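Local coordinates for protein phosphoribosylaminoimidazole carboxylase, ATPase subunit (Thermus thermophilus, PDB 3AW8) that probably catalyses the ATP-dependent joining of bicarbonate to 5-aminoimidazole ribonucleotide, giving N5-carboxyaminoimidazole ribonucleotide in purine biosynthesis, at residues G51-F56 with A75-G80; V70-A75 with P86-L91; G108-P113 with G251-F256; P197-R202 with S211-P216; G273-Q278 with A295-S300. All coordinates share one frame; numbering follows the deposited sequence.

Interaction 1. Residues G51-F56 with A75-G80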
# COMPACT_ATOMS: atom_id res chain seq x y z
N GLY A 51 8.83 33.09 2.51
CA GLY A 51 9.40 32.78 1.22
C GLY A 51 9.24 31.31 0.87
O GLY A 51 8.73 30.96 -0.20
N ALA A 52 9.67 30.44 1.78
CA ALA A 52 9.56 29.00 1.57
C ALA A 52 8.10 28.60 1.47
O ALA A 52 7.73 27.77 0.64
CB ALA A 52 10.24 28.27 2.70
N LEU A 53 7.27 29.21 2.30
CA LEU A 53 5.85 28.90 2.31
C LEU A 53 5.23 29.10 0.93
O LEU A 53 4.65 28.17 0.37
CB LEU A 53 5.12 29.78 3.33
CG LEU A 53 4.11 29.09 4.27
CD1 LEU A 53 3.08 30.09 4.71
CD2 LEU A 53 3.42 27.96 3.56
N LEU A 54 5.35 30.31 0.39
CA LEU A 54 4.78 30.64 -0.92
C LEU A 54 5.41 29.87 -2.09
O LEU A 54 4.73 29.53 -3.06
CB LEU A 54 4.89 32.15 -1.16
CG LEU A 54 4.18 32.99 -0.10
CD1 LEU A 54 4.47 34.46 -0.34
CD2 LEU A 54 2.67 32.73 -0.13
N ARG A 55 6.71 29.60 -1.99
CA ARG A 55 7.41 28.85 -3.02
C ARG A 55 6.80 27.44 -3.08
O ARG A 55 6.49 26.92 -4.15
CB ARG A 55 8.90 28.77 -2.69
CG ARG A 55 9.71 27.97 -3.68
CD ARG A 55 11.22 28.13 -3.47
NE ARG A 55 11.69 27.64 -2.17
CZ ARG A 55 12.02 28.43 -1.14
NH1 ARG A 55 12.44 27.89 -0.00
NH2 ARG A 55 11.94 29.75 -1.25
N PHE A 56 6.62 26.84 -1.91
CA PHE A 56 6.05 25.50 -1.80
C PHE A 56 4.59 25.46 -2.27
O PHE A 56 4.11 24.45 -2.78
CB PHE A 56 6.18 25.01 -0.34
CG PHE A 56 5.02 24.18 0.16
CD1 PHE A 56 3.89 24.79 0.69
CD2 PHE A 56 5.06 22.79 0.09
CE1 PHE A 56 2.80 24.04 1.14
CE2 PHE A 56 3.97 22.02 0.53
CZ PHE A 56 2.84 22.65 1.06
N ALA A 75 -0.82 28.09 7.92
CA ALA A 75 -2.01 27.51 7.30
C ALA A 75 -2.96 28.60 6.82
O ALA A 75 -3.51 28.50 5.73
CB ALA A 75 -2.73 26.60 8.28
N ARG A 76 -3.15 29.64 7.63
CA ARG A 76 -4.05 30.73 7.27
C ARG A 76 -3.49 31.61 6.15
O ARG A 76 -4.24 32.17 5.36
CB ARG A 76 -4.39 31.59 8.50
CG ARG A 76 -5.38 30.92 9.45
CD ARG A 76 -5.72 31.81 10.65
NE ARG A 76 -6.60 31.14 11.61
CZ ARG A 76 -7.82 30.70 11.33
NH1 ARG A 76 -8.32 30.84 10.11
NH2 ARG A 76 -8.54 30.10 12.28
N ARG A 77 -2.16 31.70 6.08
CA ARG A 77 -1.51 32.49 5.05
C ARG A 77 -1.81 31.94 3.66
O ARG A 77 -1.96 32.69 2.70
CB ARG A 77 0.00 32.50 5.27
CG ARG A 77 0.79 33.23 4.19
CD ARG A 77 0.66 34.74 4.32
NE ARG A 77 1.35 35.45 3.24
CZ ARG A 77 0.89 35.56 2.00
NH1 ARG A 77 1.59 36.21 1.08
NH2 ARG A 77 -0.29 35.03 1.69
N LEU A 78 -1.89 30.62 3.55
CA LEU A 78 -2.17 29.97 2.28
C LEU A 78 -3.66 29.80 2.02
O LEU A 78 -4.07 29.62 0.87
CB LEU A 78 -1.50 28.60 2.23
CG LEU A 78 -0.04 28.47 1.79
CD1 LEU A 78 0.80 29.59 2.35
CD2 LEU A 78 0.49 27.13 2.27
N GLU A 79 -4.46 29.85 3.08
CA GLU A 79 -5.90 29.66 2.96
C GLU A 79 -6.52 30.53 1.87
O GLU A 79 -7.40 30.08 1.14
CB GLU A 79 -6.59 29.94 4.29
CG GLU A 79 -7.93 29.22 4.44
CD GLU A 79 -8.43 29.21 5.88
OE1 GLU A 79 -9.24 28.31 6.22
OE2 GLU A 79 -8.03 30.10 6.66
N GLY A 80 -6.05 31.77 1.76
CA GLY A 80 -6.59 32.64 0.74
C GLY A 80 -6.22 32.15 -0.65
O GLY A 80 -7.09 31.99 -1.51
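Leu53 and Leu78 mesh their forked ends where two helices of the Rossmann-like preATP-grasp domain meet. The axes of segments 51-56 and 75-80 cross at -40° and come within 10.7 Å. That gap is filled by side chains alone, with no hydrogen bond across it. Leu53 CD2 lies in the notch between the two methyls of Leu78. In return, Leu78 CD1 sits in the notch between CD1 and CD2 of Leu53. One turn on, the ring of Phe56 closes the side of this cluster. It offers its edge, with CE1 4.0 Å from Leu78 CD2. The floor is strand 25-29, where Leu28 touches both Leu53 and Phe56. Toward the surface, Arg77 makes a second hollow. Its chain leaves with CG anti to the backbone N and then bends at chi2 (75°). The stem of Arg77 passes Leu53, with CG 3.9 Å from Leu53 CD1. Its NE forms a salt bridge with Glu50, at the start of the partner helix. Leu54 comes in at about a right angle to the arginine. Its CD2 rests 3.8 Å above one face of the Arg77 guanidinium, offset toward the rim.

Interaction 2. Residues V70-A75 with P86-L91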
# COMPACT_ATOMS: atom_id res chain seq x y z
N VAL A 70 1.95 22.49 13.55
CA VAL A 70 2.31 23.44 12.51
C VAL A 70 1.71 24.79 12.89
O VAL A 70 0.59 24.86 13.39
CB VAL A 70 1.74 23.01 11.14
CG1 VAL A 70 0.21 23.08 11.16
CG2 VAL A 70 2.31 23.89 10.05
N PRO A 71 2.48 25.89 12.68
CA PRO A 71 2.02 27.24 13.01
C PRO A 71 0.74 27.54 12.25
O PRO A 71 0.73 27.51 11.03
CB PRO A 71 3.17 28.12 12.53
CG PRO A 71 4.36 27.24 12.73
CD PRO A 71 3.87 25.91 12.20
N VAL A 72 -0.34 27.82 12.97
CA VAL A 72 -1.61 28.11 12.30
C VAL A 72 -1.46 29.32 11.37
O VAL A 72 -2.23 29.50 10.43
CB VAL A 72 -2.73 28.39 13.32
CG1 VAL A 72 -2.49 29.73 13.98
CG2 VAL A 72 -4.08 28.36 12.63
N GLU A 73 -0.45 30.14 11.63
CA GLU A 73 -0.19 31.30 10.79
C GLU A 73 0.12 30.87 9.36
O GLU A 73 -0.34 31.48 8.39
CB GLU A 73 0.98 32.12 11.35
CG GLU A 73 0.76 32.74 12.73
CD GLU A 73 0.94 31.76 13.87
OE1 GLU A 73 1.98 31.07 13.92
OE2 GLU A 73 0.04 31.68 14.74
N ALA A 74 0.92 29.81 9.23
CA ALA A 74 1.30 29.29 7.91
C ALA A 74 0.09 28.70 7.18
O ALA A 74 -0.01 28.81 5.96
CB ALA A 74 2.39 28.24 8.05
N ALA A 75 -0.82 28.09 7.92
CA ALA A 75 -2.01 27.51 7.30
C ALA A 75 -2.96 28.60 6.82
O ALA A 75 -3.51 28.50 5.73
CB ALA A 75 -2.73 26.60 8.28
N PRO A 86 -7.92 20.08 6.55
CA PRO A 86 -9.09 20.63 7.24
C PRO A 86 -8.95 22.14 7.39
O PRO A 86 -7.90 22.70 7.13
CB PRO A 86 -9.06 19.93 8.60
CG PRO A 86 -8.37 18.65 8.30
CD PRO A 86 -7.24 19.10 7.41
N PRO A 87 -10.03 22.81 7.82
CA PRO A 87 -10.02 24.27 8.00
C PRO A 87 -9.04 24.69 9.10
O PRO A 87 -8.85 23.96 10.07
CB PRO A 87 -11.47 24.58 8.39
CG PRO A 87 -12.24 23.49 7.71
CD PRO A 87 -11.40 22.28 7.97
N ALA A 88 -8.45 25.87 8.94
CA ALA A 88 -7.50 26.40 9.91
C ALA A 88 -8.07 26.45 11.33
O ALA A 88 -7.33 26.37 12.31
CB ALA A 88 -7.03 27.79 9.50
N LYS A 89 -9.39 26.58 11.44
CA LYS A 89 -10.03 26.64 12.75
C LYS A 89 -9.71 25.39 13.56
O LYS A 89 -9.39 25.48 14.75
CB LYS A 89 -11.55 26.77 12.58
CG LYS A 89 -12.33 26.98 13.89
CD LYS A 89 -13.83 26.93 13.60
CE LYS A 89 -14.68 27.11 14.86
NZ LYS A 89 -14.54 28.48 15.44
N ALA A 90 -9.81 24.22 12.92
CA ALA A 90 -9.53 22.94 13.57
C ALA A 90 -8.16 22.93 14.25
O ALA A 90 -8.01 22.39 15.34
CB ALA A 90 -9.62 21.82 12.56
N LEU A 91 -7.17 23.53 13.60
CA LEU A 91 -5.84 23.62 14.18
C LEU A 91 -5.90 24.48 15.42
O LEU A 91 -5.33 24.15 16.46
CB LEU A 91 -4.86 24.25 13.19
CG LEU A 91 -4.17 23.36 12.17
CD1 LEU A 91 -3.24 24.20 11.32
CD2 LEU A 91 -3.39 22.29 12.90
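Val70, Val72 and Ala75 meet Ala88 and Leu91 where the starts of helices 72-81 and 88-94 pack together in the Rossmann-like preATP-grasp domain. The contact is apolar, and no hydrogen bond crosses it. Val70 comes first, in the loop before its helix. Its CG1 lies 3.6 Å from Leu91 CD1, and the two side chains cross at about a right angle. The carbonyl of Val70 is hydrogen-bonded to Gln95, just past the end of helix 88-94. Pro71 turns away from the second segment and takes the N-cap position. Its carbonyl accepts a bond from Ala74 N at 2.9 Å. Val72 follows. Its chi1 of 71° sets CG2 anti to the backbone N, on the side facing the second segment. There CG2 reaches Ala88 O at 3.8 Å and Leu91 CB at 4.2 Å. One turn later comes Ala75. Its short side chain suits a close approach, and its CA is 6.2 Å from the CA of Ala88. Leu91 also touches Tyr65 of strand 62-65, which ties the helix pair to the sheet. The Leu91 methyl CD1 is shared along the first segment: besides Val70 it meets Ala75, with CB 3.9 Å away.

Interaction 3. Residues G108-P113 with G251-F256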
# COMPACT_ATOMS: atom_id res chain seq x y z
N GLY A 108 -21.77 19.32 23.71
CA GLY A 108 -22.58 18.41 24.50
C GLY A 108 -21.90 17.08 24.74
O GLY A 108 -22.57 16.08 25.02
N VAL A 109 -20.58 17.06 24.62
CA VAL A 109 -19.84 15.82 24.83
C VAL A 109 -19.09 15.89 26.16
O VAL A 109 -18.43 16.89 26.47
CB VAL A 109 -18.85 15.53 23.66
CG1 VAL A 109 -19.50 15.84 22.32
CG2 VAL A 109 -17.58 16.33 23.82
N PRO A 110 -19.19 14.83 26.97
CA PRO A 110 -18.53 14.72 28.27
C PRO A 110 -17.03 14.96 28.22
O PRO A 110 -16.35 14.52 27.30
CB PRO A 110 -18.87 13.30 28.71
CG PRO A 110 -20.22 13.08 28.10
CD PRO A 110 -20.04 13.65 26.71
N THR A 111 -16.51 15.66 29.23
CA THR A 111 -15.09 15.95 29.32
C THR A 111 -14.75 15.93 30.80
O THR A 111 -15.58 16.25 31.64
CB THR A 111 -14.72 17.35 28.77
OG1 THR A 111 -15.11 18.35 29.73
CG2 THR A 111 -15.44 17.61 27.45
N PRO A 112 -13.51 15.55 31.15
CA PRO A 112 -13.14 15.53 32.57
C PRO A 112 -13.36 16.92 33.16
O PRO A 112 -13.40 17.91 32.44
CB PRO A 112 -11.66 15.17 32.54
CG PRO A 112 -11.52 14.39 31.28
CD PRO A 112 -12.37 15.16 30.31
N PRO A 113 -13.54 17.01 34.49
CA PRO A 113 -13.74 18.35 35.04
C PRO A 113 -12.45 19.13 34.79
O PRO A 113 -11.36 18.67 35.13
CB PRO A 113 -13.99 18.07 36.52
CG PRO A 113 -13.19 16.83 36.77
CD PRO A 113 -13.52 16.00 35.56
N GLY A 251 -16.55 2.93 32.48
CA GLY A 251 -17.80 2.19 32.46
C GLY A 251 -18.34 2.13 31.05
O GLY A 251 -17.84 1.37 30.22
N GLU A 252 -19.37 2.92 30.78
CA GLU A 252 -19.98 2.98 29.46
C GLU A 252 -20.05 4.43 29.04
O GLU A 252 -20.86 4.83 28.20
CB GLU A 252 -21.38 2.37 29.48
CG GLU A 252 -21.39 0.85 29.48
CD GLU A 252 -20.64 0.27 28.28
OE1 GLU A 252 -21.04 0.54 27.13
OE2 GLU A 252 -19.64 -0.46 28.51
N GLU A 253 -19.18 5.23 29.66
CA GLU A 253 -19.11 6.65 29.36
C GLU A 253 -17.83 7.00 28.62
O GLU A 253 -16.78 6.39 28.83
CB GLU A 253 -19.22 7.46 30.65
CG GLU A 253 -20.64 7.54 31.17
CD GLU A 253 -21.61 8.02 30.10
OE1 GLU A 253 -21.40 9.14 29.57
OE2 GLU A 253 -22.57 7.28 29.78
N LEU A 254 -17.94 8.00 27.74
CA LEU A 254 -16.81 8.47 26.96
C LEU A 254 -16.56 9.93 27.31
O LEU A 254 -17.46 10.77 27.20
CB LEU A 254 -17.11 8.35 25.46
CG LEU A 254 -17.31 6.98 24.81
CD1 LEU A 254 -17.66 7.17 23.35
CD2 LEU A 254 -16.04 6.15 24.95
N LEU A 255 -15.34 10.24 27.74
CA LEU A 255 -14.96 11.60 28.09
C LEU A 255 -13.89 12.09 27.09
O LEU A 255 -12.80 11.53 27.02
CB LEU A 255 -14.38 11.65 29.50
CG LEU A 255 -15.19 11.02 30.63
CD1 LEU A 255 -14.43 11.17 31.94
CD2 LEU A 255 -16.56 11.67 30.73
N PHE A 256 -14.22 13.12 26.32
CA PHE A 256 -13.28 13.66 25.35
C PHE A 256 -11.96 14.03 26.00
O PHE A 256 -11.93 14.77 26.98
CB PHE A 256 -13.86 14.91 24.68
CG PHE A 256 -12.85 15.68 23.87
CD1 PHE A 256 -12.49 15.26 22.59
CD2 PHE A 256 -12.23 16.81 24.40
CE1 PHE A 256 -11.53 15.96 21.85
CE2 PHE A 256 -11.26 17.51 23.67
CZ PHE A 256 -10.91 17.08 22.39
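Phe256 meets Val109 and Thr111 through its CB, while its flat ring leads away from 108-113. That ring stacks with the ring of Phe104 in helix 97-107. Its CB lies 4.1 Å from Val109 CG2 and 4.2 Å from Thr111 CG2. The next flat group is the peptide of Pro110. Its oxygen accepts the one hydrogen bond between the segments, from Phe256 N at 2.7 Å. The N-H points at it with an angle of 152°, and the donor is tilted 21° from the carbonyl plane. Leu255 CA adds a CA-H...O contact to the same oxygen. Both proline rings touch Leu255. Pro110 CB is 3.5 Å from Leu255 CD2, and Pro112 CD is 4.1 Å from Leu255 CB. Pro112 CD also lies 3.4 Å from Phe256 O. The CB of Thr111 points away from the strand, though CG2 still reaches Phe256 CB; OG1 donates to Pro112 O at 3.2 Å from above the carbonyl plane. With an alanine in place of Thr111, the Pro112 carbonyl would probably lose its hydroxyl mate and a gap would open beside Phe256 CB. The side chain of Pro112 is about 5 Å from the bound AMP, so the contact flanks the nucleotide pocket of the ATP-grasp domain. The loop runs at 87° to strand 253-256, so the two do not pair as sheet. It begins at Gly108 in a Schellman motif ending helix 97-107. Tyr229 of helix 220-237 covers Val109 and Pro110, and strand 241-250 pairs with the far side of Leu255.

Interaction 4. Residues P197-R202 with S211-P216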
# COMPACT_ATOMS: atom_id res chain seq x y z
N PRO A 197 -14.02 1.63 13.24
CA PRO A 197 -14.39 1.02 14.52
C PRO A 197 -13.61 1.75 15.61
O PRO A 197 -12.56 2.32 15.34
CB PRO A 197 -13.91 -0.42 14.35
CG PRO A 197 -14.07 -0.66 12.88
CD PRO A 197 -13.55 0.62 12.28
N LEU A 198 -14.12 1.75 16.83
CA LEU A 198 -13.40 2.38 17.92
C LEU A 198 -12.11 1.61 18.01
O LEU A 198 -12.03 0.49 17.52
CB LEU A 198 -14.18 2.26 19.24
CG LEU A 198 -15.27 3.30 19.54
CD1 LEU A 198 -16.00 2.91 20.81
CD2 LEU A 198 -14.66 4.69 19.69
N VAL A 199 -11.09 2.19 18.64
CA VAL A 199 -9.81 1.53 18.76
C VAL A 199 -9.33 1.70 20.20
O VAL A 199 -9.49 2.77 20.79
CB VAL A 199 -8.76 2.15 17.79
CG1 VAL A 199 -7.40 1.49 17.97
CG2 VAL A 199 -9.24 2.00 16.35
N GLU A 200 -8.75 0.64 20.76
CA GLU A 200 -8.24 0.71 22.12
C GLU A 200 -6.75 1.04 22.05
O GLU A 200 -5.97 0.30 21.43
CB GLU A 200 -8.44 -0.60 22.86
CG GLU A 200 -7.63 -0.69 24.14
CD GLU A 200 -7.94 -1.91 24.95
OE1 GLU A 200 -7.11 -2.26 25.83
OE2 GLU A 200 -9.01 -2.52 24.73
N ASN A 201 -6.36 2.13 22.69
CA ASN A 201 -4.96 2.56 22.66
C ASN A 201 -4.31 2.46 24.03
O ASN A 201 -4.90 2.83 25.03
CB ASN A 201 -4.87 3.99 22.14
CG ASN A 201 -5.77 4.23 20.94
OD1 ASN A 201 -6.62 5.12 20.95
ND2 ASN A 201 -5.59 3.42 19.90
N ARG A 202 -3.09 1.94 24.07
CA ARG A 202 -2.38 1.81 25.32
C ARG A 202 -1.11 2.62 25.28
O ARG A 202 -0.29 2.45 24.38
CB ARG A 202 -2.02 0.35 25.60
CG ARG A 202 -3.23 -0.53 25.73
CD ARG A 202 -2.81 -1.90 26.18
NE ARG A 202 -3.97 -2.77 26.30
CZ ARG A 202 -3.89 -4.08 26.53
NH1 ARG A 202 -2.70 -4.65 26.66
NH2 ARG A 202 -5.00 -4.80 26.62
N SER A 211 -2.19 -0.46 19.80
CA SER A 211 -3.57 -0.16 19.42
C SER A 211 -4.31 -1.43 19.02
O SER A 211 -3.84 -2.20 18.18
CB SER A 211 -3.61 0.85 18.26
OG SER A 211 -3.40 2.18 18.71
N LEU A 212 -5.46 -1.66 19.64
CA LEU A 212 -6.25 -2.85 19.34
C LEU A 212 -7.53 -2.45 18.62
O LEU A 212 -8.34 -1.67 19.15
CB LEU A 212 -6.57 -3.61 20.63
CG LEU A 212 -5.30 -4.13 21.31
CD1 LEU A 212 -5.59 -4.62 22.73
CD2 LEU A 212 -4.71 -5.24 20.46
N ALA A 213 -7.71 -2.97 17.41
CA ALA A 213 -8.89 -2.66 16.61
C ALA A 213 -9.53 -3.91 16.02
O ALA A 213 -8.84 -4.79 15.52
CB ALA A 213 -8.51 -1.69 15.49
N PRO A 214 -10.87 -4.01 16.10
CA PRO A 214 -11.74 -3.00 16.72
C PRO A 214 -11.52 -3.02 18.23
O PRO A 214 -10.92 -3.96 18.75
CB PRO A 214 -13.14 -3.49 16.34
CG PRO A 214 -12.91 -4.20 15.05
CD PRO A 214 -11.66 -4.98 15.33
N ALA A 215 -11.97 -1.99 18.93
CA ALA A 215 -11.79 -1.97 20.38
C ALA A 215 -12.40 -3.26 20.95
O ALA A 215 -13.60 -3.51 20.81
CB ALA A 215 -12.47 -0.75 20.98
N PRO A 216 -11.57 -4.09 21.59
CA PRO A 216 -12.03 -5.35 22.17
C PRO A 216 -13.26 -5.19 23.06
O PRO A 216 -13.21 -4.52 24.09
CB PRO A 216 -10.82 -5.83 22.97
CG PRO A 216 -9.68 -5.32 22.16
CD PRO A 216 -10.13 -3.91 21.82
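Asn201 CG and Ser211 OG both stand anti to their carbonyl carbons, with chi1 at -44° and -80°. This brings Asn201 ND2 to 2.8 Å from Ser211 OG, to which it donates. The hydroxyl oxygen lies tilted from the amide plane. Asn201 OD1 is taken by Ser182 of strand 179-187. Glu200 carries its CG anti to the backbone N and runs on extended beside Leu212, both pointing the same way. The two strands form an antiparallel beta hairpin of the ATP-grasp domain, inside a large sheet. Glu200 and Leu212 are a hydrogen-bonded pair. Glu200 N donates to Leu212 O at 2.8 Å, and Leu212 N returns a bond to Glu200 O at 2.7 Å. Asn201 and Ser211 are the adjoining non-hydrogen-bonded pair. Beyond the cis peptide before Pro214 the chain turns, yet Ala215 N reaches Leu198 O at 2.9 Å. The charged end of Glu200 is shared. OE1 takes Arg202 NE at 3.2 Å in the guanidinium plane, while OE2 forms a salt bridge with Arg179. Leu212 CD1 lies over one face of that guanidinium, 3.9 Å from Arg202 NH2. Val199 spreads its methyls along the strand: CG1 touches Ser211 CB, CG2 is 3.9 Å from Ala213 CB.

Interaction 5. Residues G273-Q278 with A295-S300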
# COMPACT_ATOMS: atom_id res chain seq x y z
N GLY A 273 -5.64 -3.51 7.89
CA GLY A 273 -6.76 -3.99 8.69
C GLY A 273 -8.15 -3.40 8.44
O GLY A 273 -9.11 -3.75 9.13
N ALA A 274 -8.27 -2.49 7.47
CA ALA A 274 -9.57 -1.89 7.16
C ALA A 274 -9.68 -1.86 5.64
O ALA A 274 -8.67 -1.86 4.94
CB ALA A 274 -9.66 -0.48 7.73
N GLU A 275 -10.90 -1.83 5.11
CA GLU A 275 -11.05 -1.84 3.67
C GLU A 275 -10.42 -0.63 2.99
O GLU A 275 -10.03 -0.69 1.83
CB GLU A 275 -12.53 -1.94 3.28
CG GLU A 275 -12.72 -2.47 1.86
CD GLU A 275 -12.08 -3.84 1.66
OE1 GLU A 275 -11.75 -4.21 0.51
OE2 GLU A 275 -11.92 -4.56 2.68
N THR A 276 -10.33 0.47 3.73
CA THR A 276 -9.75 1.70 3.20
C THR A 276 -8.93 2.31 4.32
O THR A 276 -9.43 2.48 5.44
CB THR A 276 -10.84 2.73 2.80
OG1 THR A 276 -11.82 2.10 1.97
CG2 THR A 276 -10.21 3.88 2.02
N SER A 277 -7.68 2.64 4.02
CA SER A 277 -6.82 3.22 5.04
C SER A 277 -7.26 4.64 5.35
O SER A 277 -7.93 5.31 4.55
CB SER A 277 -5.36 3.22 4.58
OG SER A 277 -5.08 4.34 3.76
N GLN A 278 -6.89 5.09 6.54
CA GLN A 278 -7.23 6.43 6.95
C GLN A 278 -6.51 7.39 5.98
O GLN A 278 -7.04 8.46 5.65
CB GLN A 278 -6.76 6.65 8.39
CG GLN A 278 -5.25 6.69 8.56
CD GLN A 278 -4.86 7.06 9.97
OE1 GLN A 278 -5.58 7.80 10.65
NE2 GLN A 278 -3.71 6.57 10.42
N ALA A 295 -15.02 -0.59 6.81
CA ALA A 295 -15.20 -1.91 7.40
C ALA A 295 -13.85 -2.56 7.72
O ALA A 295 -12.92 -2.52 6.92
CB ALA A 295 -16.00 -2.79 6.46
N PRO A 296 -13.73 -3.16 8.92
CA PRO A 296 -12.48 -3.82 9.31
C PRO A 296 -12.27 -5.19 8.68
O PRO A 296 -13.23 -5.90 8.38
CB PRO A 296 -12.60 -3.91 10.83
CG PRO A 296 -14.06 -4.10 11.02
CD PRO A 296 -14.67 -3.11 10.05
N ARG A 297 -11.01 -5.55 8.47
CA ARG A 297 -10.65 -6.84 7.92
C ARG A 297 -10.12 -7.63 9.09
O ARG A 297 -8.94 -7.52 9.45
CB ARG A 297 -9.54 -6.71 6.86
CG ARG A 297 -9.97 -6.06 5.55
CD ARG A 297 -8.76 -5.87 4.65
NE ARG A 297 -9.05 -5.16 3.41
CZ ARG A 297 -8.12 -4.60 2.64
NH1 ARG A 297 -8.47 -3.97 1.53
NH2 ARG A 297 -6.84 -4.67 2.99
N GLY A 298 -10.99 -8.41 9.71
CA GLY A 298 -10.58 -9.21 10.86
C GLY A 298 -10.22 -8.37 12.06
O GLY A 298 -10.96 -7.45 12.43
N GLN A 299 -9.08 -8.67 12.67
CA GLN A 299 -8.61 -7.96 13.85
C GLN A 299 -7.17 -7.51 13.72
O GLN A 299 -6.32 -8.23 13.19
CB GLN A 299 -8.72 -8.86 15.07
CG GLN A 299 -10.09 -8.96 15.67
CD GLN A 299 -10.09 -9.95 16.81
OE1 GLN A 299 -9.92 -11.15 16.59
NE2 GLN A 299 -10.25 -9.46 18.04
N SER A 300 -6.87 -6.32 14.23
CA SER A 300 -5.53 -5.80 14.13
C SER A 300 -4.95 -5.35 15.45
O SER A 300 -5.67 -4.98 16.37
CB SER A 300 -5.51 -4.62 13.16
OG SER A 300 -5.96 -5.01 11.89
O HOH W 1 -8.54 -5.37 11.38
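Glu275 and Arg297 form a salt bridge, with Arg297 NE donating to Glu275 OE2 at 3.0 Å. The bond is straight at 170° and lies in the guanidinium plane. Yet it meets OE2 from above the carboxylate plane, because the two flat groups are turned 71° apart. A weak second bond runs from Arg297 NH1 to Glu275 OE1 at 3.4 Å. Over one guanidinium face sits Ala274 O, 3.6 Å above the centre. Glu275 reaches the arginine by bending at chi2 (58°), while Arg297 stays extended from CG to NE. Two backbone bonds set both residues in place. Arg297 N donates to Gly273 O at 2.7 Å, and Glu275 N to Ala295 O at 2.8 Å, nearly along the C=O axis. They bracket a single bridge between Ala274 and Pro296. A water donates to Gly273 O and Arg297 O and accepts from Ser300 OG, joining the loop to strand 299-306. Further out, Glu275 O is hydrogen-bonded to His322 of the second subunit, so the contact borders the dimer interface. With a methionine replacing Arg297, the buried Glu275 carboxylate is likely to lose its main salt-bridge mate and turn more freely, keeping a long, weak ion pair with Arg342 of the second subunit. Arg297 NH2 lies close to the same atom of Arg297 in the second subunit. The carboxylate of Glu275 therefore probably offsets positive charge gathered between the subunits.

Interactions 1 and 2 share Ala75 and helix 72-81, with centres 11 Å apart. Arg76 NH1 links them by packing 3.4 Å from Ala88 CB. The other three reach the large antiparallel sheet. Interactions 4 and 5 are joined through neighbouring strands, where Ala213 O and Ser300 N lie 2.8 Å apart, a probable hydrogen bond. Interaction 4 is nested in the chain loop closed by interaction 3, and their nearest atoms are about 5 Å apart without touching. Both lie near the AMP site: the side chain of Pro112 is about 5 Å from the nucleotide and that of Arg202 about 9 Å. Interactions 1, 2 and 5 lie away from the annotated sites.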